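Local coordinates for botulinum neurotoxin type C1 (PDB 3N7K), which probably binds gangliosides on the neuronal surface through its receptor-binding domain, the part of the toxin heavy chain that recognises the target cell, at residues Phe42-Gly47 / Ile181-Asn186; Arg80-Val85 / Asn200-Ile205. All blocks are in the same frame, centred on the assembly; numbering follows the deposited sequence.

Interaction 1. Residues Phe42-Gly47 / Ile181-Asn186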
loop_
_atom_site.group_PDB
_atom_site.type_symbol
_atom_site.label_atom_id
_atom_site.label_comp_id
_atom_site.label_asym_id
_atom_site.label_seq_id
_atom_site.Cartn_x
_atom_site.Cartn_y
_atom_site.Cartn_z
ATOM N N PHE A 42 -9.257 7.584 9.182
ATOM C CA PHE A 42 -9.336 7.829 10.617
ATOM C C PHE A 42 -8.467 6.874 11.422
ATOM O O PHE A 42 -8.792 6.534 12.566
ATOM C CB PHE A 42 -10.783 7.691 11.064
ATOM C CG PHE A 42 -11.724 8.513 10.268
ATOM C CD1 PHE A 42 -12.966 8.019 9.924
ATOM C CD2 PHE A 42 -11.379 9.798 9.872
ATOM C CE1 PHE A 42 -13.857 8.797 9.196
ATOM C CE2 PHE A 42 -12.264 10.581 9.145
ATOM C CZ PHE A 42 -13.502 10.081 8.807
ATOM N N ASP A 43 -7.363 6.450 10.818
ATOM C CA ASP A 43 -6.429 5.527 11.456
ATOM C C ASP A 43 -5.762 6.132 12.689
ATOM O O ASP A 43 -5.585 7.347 12.765
ATOM C CB ASP A 43 -5.349 5.133 10.444
ATOM C CG ASP A 43 -4.640 6.344 9.836
ATOM O OD1 ASP A 43 -3.966 7.081 10.590
ATOM O OD2 ASP A 43 -4.757 6.561 8.607
ATOM N N PHE A 44 -5.408 5.309 13.669
ATOM C CA PHE A 44 -4.708 5.859 14.818
ATOM C C PHE A 44 -3.245 5.474 14.640
ATOM O O PHE A 44 -2.943 4.529 13.909
ATOM C CB PHE A 44 -5.300 5.357 16.148
ATOM C CG PHE A 44 -5.250 3.856 16.357
ATOM C CD1 PHE A 44 -4.146 3.254 16.957
ATOM C CD2 PHE A 44 -6.355 3.060 16.052
ATOM C CE1 PHE A 44 -4.147 1.885 17.258
ATOM C CE2 PHE A 44 -6.365 1.693 16.349
ATOM C CZ PHE A 44 -5.260 1.108 16.954
ATOM N N LYS A 45 -2.331 6.209 15.266
ATOM C CA LYS A 45 -0.924 5.901 15.090
ATOM C C LYS A 45 -0.057 5.753 16.338
ATOM O O LYS A 45 0.072 6.667 17.155
ATOM C CB LYS A 45 -0.294 6.940 14.173
ATOM C CG LYS A 45 1.154 6.630 13.842
ATOM C CD LYS A 45 1.823 7.756 13.067
ATOM C CE LYS A 45 2.048 8.987 13.927
ATOM N NZ LYS A 45 2.708 10.039 13.121
ATOM N N LEU A 46 0.560 4.587 16.461
ATOM C CA LEU A 46 1.459 4.290 17.567
ATOM C C LEU A 46 2.898 4.362 17.064
ATOM O O LEU A 46 3.141 4.560 15.873
ATOM C CB LEU A 46 1.176 2.891 18.111
ATOM C CG LEU A 46 -0.030 2.731 19.037
ATOM C CD1 LEU A 46 -1.178 3.604 18.561
ATOM C CD2 LEU A 46 -0.425 1.264 19.090
ATOM N N GLY A 47 3.853 4.198 17.971
ATOM C CA GLY A 47 5.250 4.251 17.580
ATOM C C GLY A 47 6.087 3.529 18.605
ATOM O O GLY A 47 5.572 3.138 19.657
ATOM N N ILE A 181 -6.912 -6.889 24.679
ATOM C CA ILE A 181 -6.132 -6.779 23.459
ATOM C C ILE A 181 -5.390 -5.458 23.650
ATOM O O ILE A 181 -6.031 -4.412 23.806
ATOM C CB ILE A 181 -7.036 -6.650 22.223
ATOM C CG1 ILE A 181 -8.080 -7.766 22.217
ATOM C CG2 ILE A 181 -6.191 -6.673 20.959
ATOM C CD1 ILE A 181 -9.077 -7.654 21.091
ATOM N N THR A 182 -4.057 -5.500 23.655
ATOM C CA THR A 182 -3.263 -4.287 23.848
ATOM C C THR A 182 -2.460 -3.896 22.615
ATOM O O THR A 182 -1.535 -4.602 22.214
ATOM C CB THR A 182 -2.260 -4.428 25.034
ATOM O OG1 THR A 182 -2.958 -4.767 26.238
ATOM C CG2 THR A 182 -1.529 -3.123 25.262
ATOM N N PHE A 183 -2.825 -2.768 22.016
ATOM C CA PHE A 183 -2.115 -2.256 20.851
ATOM C C PHE A 183 -0.946 -1.428 21.366
ATOM O O PHE A 183 -1.133 -0.523 22.170
ATOM C CB PHE A 183 -3.026 -1.358 20.011
ATOM C CG PHE A 183 -4.171 -2.083 19.365
ATOM C CD1 PHE A 183 -4.212 -2.257 17.983
ATOM C CD2 PHE A 183 -5.202 -2.608 20.136
ATOM C CE1 PHE A 183 -5.257 -2.941 17.378
ATOM C CE2 PHE A 183 -6.252 -3.295 19.545
ATOM C CZ PHE A 183 -6.277 -3.462 18.160
ATOM N N GLU A 184 0.256 -1.742 20.902
ATOM C CA GLU A 184 1.453 -1.026 21.314
ATOM C C GLU A 184 2.687 -1.709 20.720
ATOM O O GLU A 184 2.805 -2.929 20.764
ATOM C CB GLU A 184 1.546 -1.001 22.844
ATOM C CG GLU A 184 2.844 -0.428 23.391
ATOM C CD GLU A 184 2.959 -0.596 24.902
ATOM O OE1 GLU A 184 2.755 -1.743 25.377
ATOM O OE2 GLU A 184 3.260 0.411 25.608
ATOM N N ILE A 185 3.593 -0.917 20.153
ATOM C CA ILE A 185 4.817 -1.456 19.567
ATOM C C ILE A 185 5.811 -1.826 20.681
ATOM O O ILE A 185 6.221 -0.964 21.456
ATOM C CB ILE A 185 5.500 -0.418 18.647
ATOM C CG1 ILE A 185 4.518 0.102 17.592
ATOM C CG2 ILE A 185 6.719 -1.035 17.994
ATOM C CD1 ILE A 185 4.083 -0.925 16.590
ATOM N N ASN A 186 6.196 -3.098 20.761
ATOM C CA ASN A 186 7.148 -3.541 21.781
ATOM C C ASN A 186 8.211 -4.490 21.272
ATOM O O ASN A 186 7.904 -5.573 20.777
ATOM C CB ASN A 186 6.413 -4.189 22.943
ATOM C CG ASN A 186 5.682 -3.184 23.769
ATOM O OD1 ASN A 186 6.278 -2.205 24.235
ATOM N ND2 ASN A 186 4.383 -3.397 23.957
HETATM O O HOH W 1 3.523 1.684 20.569
#
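Phe44 sends its ring toward Phe183 across the interface between two sheets. Its CG sits between the backbone N and the carbonyl carbon (chi1 61°), which swings the ring inward, and CZ at the far edge comes 3.7 Å from CD1 of Phe183. The pair is an offset edge-to-face stack, the edge of Phe44 turned toward the face of Phe183 with planes at 74°, an arrangement that suits two large rings packed in a buried interior. Leu46, two residues on, faces the same side. Its CD2 methyl reaches the backbone of the other strand, 3.6 Å from Phe183 C, and also rests 3.8 Å from Phe183 CB; a branched apolar chain suits this fully buried place. Gly47 contributes backbone instead: its O lies 3.7 Å from Ile185 CB, and one water joins the two main chains by donating to Gly47 O (2.7 Å) and accepting from Ile185 N (2.6 Å), satisfying buried polar atoms that no direct bond links. The strands belong to the two facing sheets of a lectin-like jelly roll. Strand 44-47 pairs with strand 202-211, strand 180-187 with strands 55-59 and 91-93, and Val56, Leu11 and Phe208 close around Phe183.

Interaction 2. Residues Arg80-Val85 / Asn200-Ile205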
loop_
_atom_site.group_PDB
_atom_site.type_symbol
_atom_site.label_atom_id
_atom_site.label_comp_id
_atom_site.label_asym_id
_atom_site.label_seq_id
_atom_site.Cartn_x
_atom_site.Cartn_y
_atom_site.Cartn_z
ATOM N N ARG A 80 -0.218 -0.584 8.822
ATOM C CA ARG A 80 0.853 0.054 8.088
ATOM C C ARG A 80 2.072 0.193 8.980
ATOM O O ARG A 80 1.947 0.579 10.141
ATOM C CB ARG A 80 0.415 1.436 7.629
ATOM C CG ARG A 80 1.205 1.908 6.457
ATOM C CD ARG A 80 1.330 3.403 6.413
ATOM N NE ARG A 80 2.354 3.745 5.433
ATOM C CZ ARG A 80 2.836 4.965 5.217
ATOM N NH1 ARG A 80 3.769 5.130 4.291
ATOM N NH2 ARG A 80 2.402 6.010 5.913
ATOM N N ILE A 81 3.251 -0.128 8.457
ATOM C CA ILE A 81 4.459 0.020 9.257
ATOM C C ILE A 81 5.390 1.069 8.663
ATOM O O ILE A 81 5.785 0.987 7.502
ATOM C CB ILE A 81 5.230 -1.313 9.438
ATOM C CG1 ILE A 81 4.553 -2.190 10.502
ATOM C CG2 ILE A 81 6.624 -1.025 9.940
ATOM C CD1 ILE A 81 3.223 -2.766 10.114
ATOM N N ASN A 82 5.696 2.059 9.499
ATOM C CA ASN A 82 6.563 3.208 9.217
ATOM C C ASN A 82 7.677 2.950 8.234
ATOM O O ASN A 82 7.749 3.561 7.149
ATOM C CB ASN A 82 7.197 3.681 10.521
ATOM C CG ASN A 82 8.332 4.671 10.304
ATOM O OD1 ASN A 82 8.108 5.867 10.051
ATOM N ND2 ASN A 82 9.566 4.173 10.398
ATOM N N LYS A 83 8.585 2.084 8.668
ATOM C CA LYS A 83 9.712 1.699 7.855
ATOM C C LYS A 83 9.947 0.236 8.105
ATOM O O LYS A 83 10.849 -0.136 8.853
ATOM C CB LYS A 83 10.953 2.491 8.236
ATOM C CG LYS A 83 11.519 3.304 7.088
ATOM C CD LYS A 83 11.744 2.451 5.853
ATOM C CE LYS A 83 12.407 3.273 4.747
ATOM N NZ LYS A 83 13.810 3.695 5.064
ATOM N N TRP A 84 9.117 -0.586 7.471
ATOM C CA TRP A 84 9.212 -2.027 7.616
ATOM C C TRP A 84 10.301 -2.575 6.717
ATOM O O TRP A 84 10.027 -3.118 5.646
ATOM C CB TRP A 84 7.876 -2.685 7.278
ATOM C CG TRP A 84 7.837 -4.151 7.565
ATOM C CD1 TRP A 84 8.763 -4.889 8.257
ATOM C CD2 TRP A 84 6.796 -5.058 7.201
ATOM N NE1 TRP A 84 8.358 -6.201 8.345
ATOM C CE2 TRP A 84 7.154 -6.335 7.706
ATOM C CE3 TRP A 84 5.590 -4.921 6.498
ATOM C CZ2 TRP A 84 6.351 -7.458 7.529
ATOM C CZ3 TRP A 84 4.794 -6.042 6.324
ATOM C CH2 TRP A 84 5.180 -7.295 6.838
ATOM N N VAL A 85 11.539 -2.415 7.171
ATOM C CA VAL A 85 12.710 -2.890 6.455
ATOM C C VAL A 85 12.777 -4.391 6.619
ATOM O O VAL A 85 11.956 -4.984 7.318
ATOM C CB VAL A 85 13.985 -2.273 7.017
ATOM C CG1 VAL A 85 13.960 -0.773 6.812
ATOM C CG2 VAL A 85 14.102 -2.603 8.487
ATOM N N ASN A 200 13.029 4.664 14.947
ATOM C CA ASN A 200 11.659 4.529 15.428
ATOM C C ASN A 200 10.740 4.127 14.281
ATOM O O ASN A 200 10.857 4.641 13.163
ATOM C CB ASN A 200 11.173 5.864 16.031
ATOM C CG ASN A 200 9.655 5.900 16.287
ATOM O OD1 ASN A 200 8.848 5.670 15.384
ATOM N ND2 ASN A 200 9.271 6.210 17.519
ATOM N N ILE A 201 9.829 3.203 14.564
ATOM C CA ILE A 201 8.870 2.760 13.571
ATOM C C ILE A 201 7.476 3.151 14.035
ATOM O O ILE A 201 7.146 3.049 15.214
ATOM C CB ILE A 201 8.904 1.228 13.374
ATOM C CG1 ILE A 201 8.610 0.523 14.697
ATOM C CG2 ILE A 201 10.251 0.808 12.834
ATOM C CD1 ILE A 201 8.104 -0.889 14.535
ATOM N N ASN A 202 6.667 3.620 13.103
ATOM C CA ASN A 202 5.300 3.995 13.407
ATOM C C ASN A 202 4.412 2.880 12.873
ATOM O O ASN A 202 4.781 2.169 11.934
ATOM C CB ASN A 202 4.922 5.306 12.715
ATOM C CG ASN A 202 5.671 6.494 13.268
ATOM O OD1 ASN A 202 5.564 6.809 14.454
ATOM N ND2 ASN A 202 6.436 7.167 12.411
ATOM N N MET A 203 3.250 2.720 13.489
ATOM C CA MET A 203 2.295 1.717 13.060
ATOM C C MET A 203 0.946 2.411 12.992
ATOM O O MET A 203 0.588 3.147 13.911
ATOM C CB MET A 203 2.237 0.559 14.061
ATOM C CG MET A 203 1.091 -0.428 13.789
ATOM S SD MET A 203 0.991 -1.817 14.953
ATOM C CE MET A 203 0.165 -1.107 16.367
ATOM N N TRP A 204 0.214 2.191 11.903
ATOM C CA TRP A 204 -1.110 2.786 11.717
ATOM C C TRP A 204 -2.151 1.688 11.676
ATOM O O TRP A 204 -1.978 0.705 10.969
ATOM C CB TRP A 204 -1.175 3.559 10.403
ATOM C CG TRP A 204 -0.442 4.863 10.400
ATOM C CD1 TRP A 204 -0.983 6.111 10.543
ATOM C CD2 TRP A 204 0.953 5.056 10.167
ATOM N NE1 TRP A 204 -0.013 7.068 10.401
ATOM C CE2 TRP A 204 1.187 6.448 10.169
ATOM C CE3 TRP A 204 2.031 4.185 9.951
ATOM C CZ2 TRP A 204 2.460 6.994 9.962
ATOM C CZ3 TRP A 204 3.290 4.723 9.745
ATOM C CH2 TRP A 204 3.495 6.117 9.751
ATOM N N ILE A 205 -3.237 1.861 12.421
ATOM C CA ILE A 205 -4.305 0.864 12.447
ATOM C C ILE A 205 -5.659 1.487 12.112
ATOM O O ILE A 205 -5.933 2.635 12.461
ATOM C CB ILE A 205 -4.388 0.167 13.827
ATOM C CG1 ILE A 205 -3.056 -0.532 14.124
ATOM C CG2 ILE A 205 -5.547 -0.845 13.850
ATOM C CD1 ILE A 205 -2.688 -1.590 13.122
HETATM O O HOH W 2 10.051 6.998 11.738
#
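Arg80 and Trp204 lie side by side on one face of an antiparallel sheet, where strand 72-81 runs beside strand 202-211 in the lectin-like jelly roll of the N-terminal receptor-binding half. From the strand, Arg80 CB packs 3.8 Å from Trp204 CB. The chain then stays extended from CG to NE, running along the indole, and CD comes 3.7 Å from CE3. At the tip, NH2 hangs over the face of the six-membered ring, toward its rim, and CZ stands 4.8 Å from the ring centroid, 19° off the normal: a cation-pi contact, although guanidinium and ring planes are tilted by 37°. Arginine suits this place because its aliphatic CB and CD pack beside CE3 while the charged end lies over the face and NE bonds to Asn140 O. On the other face, Ile81 and Met203 form a non-hydrogen-bonded pair, apolar residues turned to the protein interior.

The backbones are joined by Trp204 N to Arg80 O and, where strand 72-81 runs out into a loop, by Asn82 N to Asn202 O. Asn82, just past the end of its strand, faces Asn202 at the start of the other; in this partly exposed place their amides can bond to each other and, through Asn82, to water. The two amide planes are nearly perpendicular, and Asn202 ND2 donates to Asn82 OD1 from above the carbonyl plane, with an N-H...O angle of 137°. The same OD1 also accepts from a water at 2.8 Å, which gives its other hydrogen to Asn200 O at 2.9 Å.

Overall arrangement
Strand 202-211 connects the two contacts: it is a partner in interaction 2 and pairs with strand 44-47 of interaction 1. Interaction 2 joins it to strand 72-81 within one sheet, whereas interaction 1 spans the two sheets of the same jelly roll. They meet directly: strand 44-47 is another neighbour of strand 202-211, with probable hydrogen bonds from Leu46 N to Met203 O and from Phe44 N to Ile205 O. Interaction 1 is wholly buried, so rings and aliphatic chains dominate and a single water bridges its backbones. Interaction 2 is only partly buried; main-chain bonds, asparagine amides and a cation-pi pair predominate there. Met203 ties them together, since its side chain packs on both Leu46 and Ile185.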